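Local coordinates for protein kinase A regulatory subunit, putative (PDB 6FTF) that probably restrains the catalytic subunit of a cAMP-independent protein kinase A and binds nucleoside analogues in two cyclic nucleotide-binding domains, at residues Y172-E184 with T256-P270. Numbering follows the deposited sequence. Where two conformers were deposited one is given.
Sequences YEKLQLADALSSE and TAKLNRRHFEMCLGP. With 7CI (7-cyano-7-deazainosine), chain F.
Glu-184 and Thr-256 pair their backbones in both directions, and the hydroxyl OG1 of Thr-256 adds a third bond, 2.9 Å to Glu-184 O. That carbonyl oxygen is therefore gripped from opposite faces of its plane, by the backbone N and by OG1 of the same threonine. On the sheet face shared by these two residues, Lys-258, in the conformer given, stretches fully extended to bring NZ within 2.8 Å of Glu-184 OE2, a salt bridge in which NZ approaches the oxygen from above the carboxylate plane; the lysine also makes a cation-pi contact with Trp-201. The antiparallel pairing continues at Ser-182 and Lys-258, where the bond from Lys-258 N to Ser-182 O is 2.8 Å long. Water 3 joins Ser-182 OG to Lys-258 O.

At the other end the contact turns apolar. Ala-180 points its methyl at Leu-259, CB lying 3.5 Å from CD1, with CB of His-263 and, in the conformer given, Cys-267 SG also close. Leu-177, its CG trans to the backbone N (chi1 172°), directs CD1 against Cys-267 CB at 3.8 Å and CD2 against CD2 of Leu-268. Water 2 donates to Ala-180 O, accepts from Asn-260 N and lies in the ring plane at His-263 ND1. Farther along, Met-266, in the conformer given, crosses the Gln-176 side chain at about a right angle.

Helices 172-178 and 264-268 run roughly antiparallel, their axes at 147°. The first also carries Tyr-172, whose ring lies flat over the base of 7-cyano-7-deazainosine, with CE1 3.3 Å from C3; Glu-111 and Lys-103 hold its hydroxyl. Segment 172-184 thus runs from that nucleoside pocket into outermost strand 181-186 of the next sheet, pairing with inner strand 254-260 and packing on helix 264-268, consistent with the tandem cyclic nucleotide-binding domains of protein kinase A regulatory subunits.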
loop_
_atom_site.group_PDB
_atom_site.type_symbol
_atom_site.label_atom_id
_atom_site.label_comp_id
_atom_site.label_asym_id
_atom_site.label_seq_id
_atom_site.Cartn_x
_atom_site.Cartn_y
_atom_site.Cartn_z
ATOM N N TYR A 172 -11.567 4.943 5.483
ATOM C CA TYR A 172 -11.342 4.132 4.286
ATOM C C TYR A 172 -9.868 4.122 3.931
ATOM O O TYR A 172 -9.303 3.070 3.644
ATOM C CB TYR A 172 -12.163 4.672 3.109
ATOM C CG TYR A 172 -12.078 3.814 1.864
ATOM C CD1 TYR A 172 -11.085 4.019 0.906
ATOM C CD2 TYR A 172 -12.981 2.781 1.638
ATOM C CE1 TYR A 172 -11.003 3.229 -0.235
ATOM C CE2 TYR A 172 -12.902 1.994 0.502
ATOM C CZ TYR A 172 -11.902 2.223 -0.415
ATOM O OH TYR A 172 -11.800 1.463 -1.563
ATOM N N GLU A 173 -9.252 5.293 3.903
ATOM C CA GLU A 173 -7.845 5.385 3.523
ATOM C C GLU A 173 -6.924 4.795 4.583
ATOM O O GLU A 173 -5.898 4.199 4.256
ATOM C CB GLU A 173 -7.482 6.837 3.241
ATOM C CG GLU A 173 -8.136 7.375 1.999
ATOM C CD GLU A 173 -7.960 8.871 1.832
ATOM O OE1 GLU A 173 -8.101 9.610 2.840
ATOM O OE2 GLU A 173 -7.697 9.299 0.673
ATOM N N LYS A 174 -7.251 4.962 5.860
ATOM C CA LYS A 174 -6.468 4.308 6.906
ATOM C C LYS A 174 -6.537 2.793 6.783
ATOM O O LYS A 174 -5.540 2.094 6.970
ATOM C CB LYS A 174 -6.939 4.765 8.291
ATOM C CG LYS A 174 -6.630 6.232 8.592
ATOM C CD LYS A 174 -6.932 6.587 10.046
ATOM C CE LYS A 174 -6.739 8.064 10.365
ATOM N NZ LYS A 174 -8.018 8.797 10.286
ATOM N N LEU A 175 -7.713 2.266 6.454
ATOM C CA LEU A 175 -7.853 0.822 6.285
ATOM C C LEU A 175 -7.109 0.328 5.051
ATOM O O LEU A 175 -6.570 -0.787 5.063
ATOM C CB LEU A 175 -9.321 0.449 6.208
ATOM C CG LEU A 175 -10.044 0.662 7.544
ATOM C CD1 LEU A 175 -11.534 0.697 7.315
ATOM C CD2 LEU A 175 -9.667 -0.406 8.568
ATOM N N GLN A 176 -7.048 1.146 3.998
ATOM C CA GLN A 176 -6.257 0.817 2.810
ATOM C C GLN A 176 -4.775 0.710 3.153
ATOM O O GLN A 176 -4.072 -0.170 2.642
ATOM C CB GLN A 176 -6.523 1.877 1.739
ATOM C CG GLN A 176 -5.729 1.851 0.471
ATOM C CD GLN A 176 -6.315 2.825 -0.514
ATOM O OE1 GLN A 176 -6.108 4.049 -0.422
ATOM N NE2 GLN A 176 -7.107 2.310 -1.408
ATOM N N LEU A 177 -4.283 1.579 4.032
ATOM C CA LEU A 177 -2.923 1.438 4.541
ATOM C C LEU A 177 -2.784 0.148 5.347
ATOM O O LEU A 177 -1.820 -0.608 5.180
ATOM C CB LEU A 177 -2.563 2.680 5.359
ATOM C CG LEU A 177 -1.246 2.607 6.107
ATOM C CD1 LEU A 177 -0.053 2.412 5.192
ATOM C CD2 LEU A 177 -1.079 3.855 6.931
ATOM N N ALA A 178 -3.732 -0.110 6.250
ATOM C CA ALA A 178 -3.660 -1.309 7.080
ATOM C C ALA A 178 -3.549 -2.573 6.233
ATOM O O ALA A 178 -2.870 -3.538 6.627
ATOM C CB ALA A 178 -4.882 -1.410 7.990
ATOM N N ASP A 179 -4.239 -2.608 5.082
ATOM C CA ASP A 179 -4.207 -3.772 4.194
ATOM C C ASP A 179 -2.788 -4.149 3.784
ATOM O O ASP A 179 -2.542 -5.300 3.429
ATOM C CB ASP A 179 -4.999 -3.468 2.912
ATOM C CG ASP A 179 -6.508 -3.524 3.077
ATOM O OD1 ASP A 179 -7.006 -4.330 3.897
ATOM O OD2 ASP A 179 -7.199 -2.767 2.352
ATOM N N ALA A 180 -1.869 -3.191 3.767
ATOM C CA ALA A 180 -0.505 -3.381 3.279
ATOM C C ALA A 180 0.521 -3.477 4.402
ATOM O O ALA A 180 1.718 -3.591 4.114
ATOM C CB ALA A 180 -0.125 -2.253 2.313
ATOM N N LEU A 181 0.106 -3.465 5.670
ATOM C CA LEU A 181 1.047 -3.457 6.785
ATOM C C LEU A 181 1.257 -4.849 7.357
ATOM O O LEU A 181 0.344 -5.675 7.418
ATOM C CB LEU A 181 0.560 -2.547 7.911
ATOM C CG LEU A 181 0.498 -1.058 7.597
ATOM C CD1 LEU A 181 -0.120 -0.317 8.766
ATOM C CD2 LEU A 181 1.853 -0.494 7.279
ATOM N N SER A 182 2.484 -5.078 7.809
ATOM C CA SER A 182 2.822 -6.198 8.668
ATOM C C SER A 182 3.628 -5.652 9.830
ATOM O O SER A 182 3.955 -4.472 9.866
ATOM C CB SER A 182 3.590 -7.292 7.910
ATOM O OG SER A 182 4.841 -6.812 7.465
ATOM N N SER A 183 3.889 -6.487 10.817
ATOM C CA SER A 183 4.586 -6.037 12.016
ATOM C C SER A 183 5.978 -6.657 12.091
ATOM O O SER A 183 6.192 -7.791 11.663
ATOM C CB SER A 183 3.796 -6.391 13.274
ATOM O OG SER A 183 2.558 -5.689 13.282
ATOM N N GLU A 184 6.924 -5.915 12.655
ATOM C CA GLU A 184 8.253 -6.449 12.907
ATOM C C GLU A 184 8.766 -5.814 14.181
ATOM O O GLU A 184 8.610 -4.603 14.382
ATOM C CB GLU A 184 9.201 -6.162 11.743
ATOM C CG GLU A 184 10.535 -6.859 11.939
ATOM C CD GLU A 184 11.434 -6.830 10.722
ATOM O OE1 GLU A 184 12.488 -7.508 10.767
ATOM O OE2 GLU A 184 11.119 -6.139 9.733
ATOM N N THR A 256 7.325 -2.155 15.136
ATOM C CA THR A 256 6.991 -1.363 13.961
ATOM C C THR A 256 5.852 -1.998 13.179
ATOM O O THR A 256 5.646 -3.215 13.207
ATOM C CB THR A 256 8.176 -1.212 12.976
ATOM O OG1 THR A 256 8.509 -2.476 12.391
ATOM C CG2 THR A 256 9.404 -0.630 13.647
ATOM N N ALA A 257 5.136 -1.134 12.461
ATOM C CA ALA A 257 4.323 -1.528 11.323
ATOM C C ALA A 257 5.127 -1.188 10.080
ATOM O O ALA A 257 5.719 -0.112 10.002
ATOM C CB ALA A 257 2.985 -0.791 11.297
ATOM N N LYS A 258 5.148 -2.100 9.123
ATOM C CA LYS A 258 6.074 -2.105 7.997
ATOM C C LYS A 258 5.280 -2.088 6.693
ATOM O O LYS A 258 4.354 -2.893 6.517
ATOM C CB LYS A 258 6.874 -3.420 8.137
ATOM C CG LYS A 258 7.948 -3.752 7.140
ATOM C CD LYS A 258 8.643 -5.036 7.573
ATOM C CE LYS A 258 9.812 -5.377 6.656
ATOM N NZ LYS A 258 10.502 -6.611 7.084
ATOM N N LEU A 259 5.658 -1.196 5.777
ATOM C CA LEU A 259 5.028 -1.024 4.477
ATOM C C LEU A 259 6.070 -1.169 3.370
ATOM O O LEU A 259 7.123 -0.528 3.417
ATOM C CB LEU A 259 4.465 0.387 4.424
ATOM C CG LEU A 259 3.809 0.792 3.122
ATOM C CD1 LEU A 259 2.497 0.054 2.898
ATOM C CD2 LEU A 259 3.569 2.292 3.080
ATOM N N ASN A 260 5.778 -1.982 2.367
ATOM C CA ASN A 260 6.683 -2.102 1.235
ATOM C C ASN A 260 6.536 -0.940 0.258
ATOM O O ASN A 260 5.446 -0.429 0.018
ATOM C CB ASN A 260 6.456 -3.429 0.512
ATOM C CG ASN A 260 7.564 -3.741 -0.474
ATOM O OD1 ASN A 260 7.482 -3.420 -1.659
ATOM N ND2 ASN A 260 8.641 -4.306 0.024
ATOM N N ARG A 261 7.662 -0.587 -0.363
ATOM C CA ARG A 261 7.703 0.500 -1.330
ATOM C C ARG A 261 6.691 0.325 -2.451
ATOM O O ARG A 261 6.176 1.315 -2.956
ATOM C CB ARG A 261 9.122 0.621 -1.890
ATOM C CG ARG A 261 9.386 1.861 -2.678
ATOM C CD ARG A 261 10.851 1.924 -3.032
ATOM N NE ARG A 261 11.173 3.124 -3.776
ATOM C CZ ARG A 261 12.401 3.408 -4.217
ATOM N NH1 ARG A 261 13.409 2.580 -3.981
ATOM N NH2 ARG A 261 12.610 4.515 -4.910
ATOM N N ARG A 262 6.396 -0.912 -2.850
ATOM C CA ARG A 262 5.460 -1.106 -3.957
ATOM C C ARG A 262 4.054 -0.623 -3.629
ATOM O O ARG A 262 3.272 -0.381 -4.555
ATOM C CB ARG A 262 5.432 -2.567 -4.411
ATOM C CG ARG A 262 4.913 -3.556 -3.397
ATOM C CD ARG A 262 5.371 -4.998 -3.710
ATOM N NE ARG A 262 5.105 -5.980 -2.640
ATOM C CZ ARG A 262 4.103 -6.860 -2.636
ATOM N NH1 ARG A 262 3.220 -6.899 -3.628
ATOM N NH2 ARG A 262 3.969 -7.710 -1.631
ATOM N N HIS A 263 3.723 -0.471 -2.347
ATOM C CA HIS A 263 2.407 -0.018 -1.922
ATOM C C HIS A 263 2.403 1.432 -1.483
ATOM O O HIS A 263 1.346 1.957 -1.117
ATOM C CB HIS A 263 1.919 -0.905 -0.791
ATOM C CG HIS A 263 1.771 -2.329 -1.194
ATOM N ND1 HIS A 263 2.391 -3.359 -0.532
ATOM C CD2 HIS A 263 1.110 -2.891 -2.242
ATOM C CE1 HIS A 263 2.100 -4.501 -1.131
ATOM N NE2 HIS A 263 1.333 -4.240 -2.181
ATOM N N PHE A 264 3.540 2.117 -1.556
ATOM C CA PHE A 264 3.647 3.469 -1.017
ATOM C C PHE A 264 2.708 4.430 -1.725
ATOM O O PHE A 264 1.992 5.199 -1.081
ATOM C CB PHE A 264 5.103 3.926 -1.135
ATOM C CG PHE A 264 5.354 5.334 -0.691
ATOM C CD1 PHE A 264 5.282 5.681 0.644
ATOM C CD2 PHE A 264 5.730 6.302 -1.607
ATOM C CE1 PHE A 264 5.544 6.975 1.056
ATOM C CE2 PHE A 264 6.009 7.591 -1.194
ATOM C CZ PHE A 264 5.907 7.925 0.140
ATOM N N GLU A 265 2.727 4.431 -3.058
ATOM C CA GLU A 265 1.894 5.366 -3.804
ATOM C C GLU A 265 0.420 5.178 -3.465
ATOM O O GLU A 265 -0.299 6.148 -3.185
ATOM C CB GLU A 265 2.130 5.178 -5.304
ATOM C CG GLU A 265 1.389 6.179 -6.166
ATOM C CD GLU A 265 1.863 7.599 -5.922
ATOM O OE1 GLU A 265 3.081 7.784 -5.707
ATOM O OE2 GLU A 265 1.024 8.524 -5.937
ATOM N N MET A 266 -0.049 3.933 -3.459
ATOM C CA MET A 266 -1.471 3.707 -3.234
ATOM C C MET A 266 -1.883 4.116 -1.831
ATOM O O MET A 266 -2.933 4.742 -1.647
ATOM C CB MET A 266 -1.872 2.257 -3.502
ATOM C CG MET A 266 -3.351 1.995 -3.193
ATOM S SD MET A 266 -4.034 0.513 -3.985
ATOM C CE MET A 266 -5.443 0.314 -2.939
ATOM N N CYS A 267 -1.095 3.773 -0.831
ATOM C CA CYS A 267 -1.474 3.918 0.581
ATOM C C CYS A 267 -1.207 5.317 1.109
ATOM O O CYS A 267 -1.940 5.838 1.955
ATOM C CB CYS A 267 -0.616 2.993 1.437
ATOM S SG CYS A 267 -0.940 1.286 1.192
ATOM N N LEU A 268 -0.079 5.886 0.697
ATOM C CA LEU A 268 0.391 7.122 1.298
ATOM C C LEU A 268 0.446 8.270 0.312
ATOM O O LEU A 268 0.805 9.385 0.703
ATOM C CB LEU A 268 1.743 6.928 1.990
ATOM C CG LEU A 268 1.711 6.013 3.215
ATOM C CD1 LEU A 268 3.087 5.950 3.831
ATOM C CD2 LEU A 268 0.683 6.464 4.258
ATOM N N GLY A 269 0.032 8.047 -0.935
ATOM C CA GLY A 269 -0.081 9.106 -1.906
ATOM C C GLY A 269 -0.732 10.356 -1.351
ATOM O O GLY A 269 -0.250 11.477 -1.554
ATOM N N PRO A 270 -1.841 10.199 -0.623
ATOM C CA PRO A 270 -2.532 11.384 -0.088
ATOM C C PRO A 270 -1.750 12.153 0.976
ATOM O O PRO A 270 -2.129 13.290 1.293
ATOM C CB PRO A 270 -3.843 10.814 0.475
ATOM C CG PRO A 270 -4.034 9.525 -0.241
ATOM C CD PRO A 270 -2.656 8.979 -0.481
HETATM C C1 7CI F . -15.725 2.181 -3.268
HETATM N N1 7CI F . -16.056 2.986 -2.051
HETATM O O1 7CI F . -16.905 2.032 -4.042
HETATM C C2 7CI F . -15.256 3.920 -1.532
HETATM N N2 7CI F . -14.016 4.322 -1.908
HETATM O O2 7CI F . -14.347 0.401 -3.859
HETATM C C3 7CI F . -13.413 5.280 -1.181
HETATM N N3 7CI F . -14.055 5.850 -0.074
HETATM O O3 7CI F . -16.212 -1.319 -3.222
HETATM C C4 7CI F . -15.296 5.453 0.315
HETATM N N4 7CI F . -19.124 4.215 1.430
HETATM C C5 7CI F . -15.957 4.460 -0.408
HETATM O O5 7CI F . -15.792 6.016 1.334
HETATM C C6 7CI F . -17.244 3.806 -0.309
HETATM C C7 7CI F . -17.238 2.909 -1.387
HETATM C C8 7CI F . -18.272 4.032 0.642
HETATM C C9 7CI F . -15.271 0.833 -2.946
HETATM C C10 7CI F . -16.486 0.067 -2.987
HETATM C C11 7CI F . -17.202 0.660 -4.184
HETATM C C12 7CI F . -18.778 0.424 -4.172
HETATM O O4 7CI F . -19.306 0.754 -2.905
HETATM O O HOH W 1 -4.623 5.032 1.907
HETATM O O HOH W 2 3.409 -3.606 2.012
HETATM O O HOH W 3 4.775 -5.411 5.185
#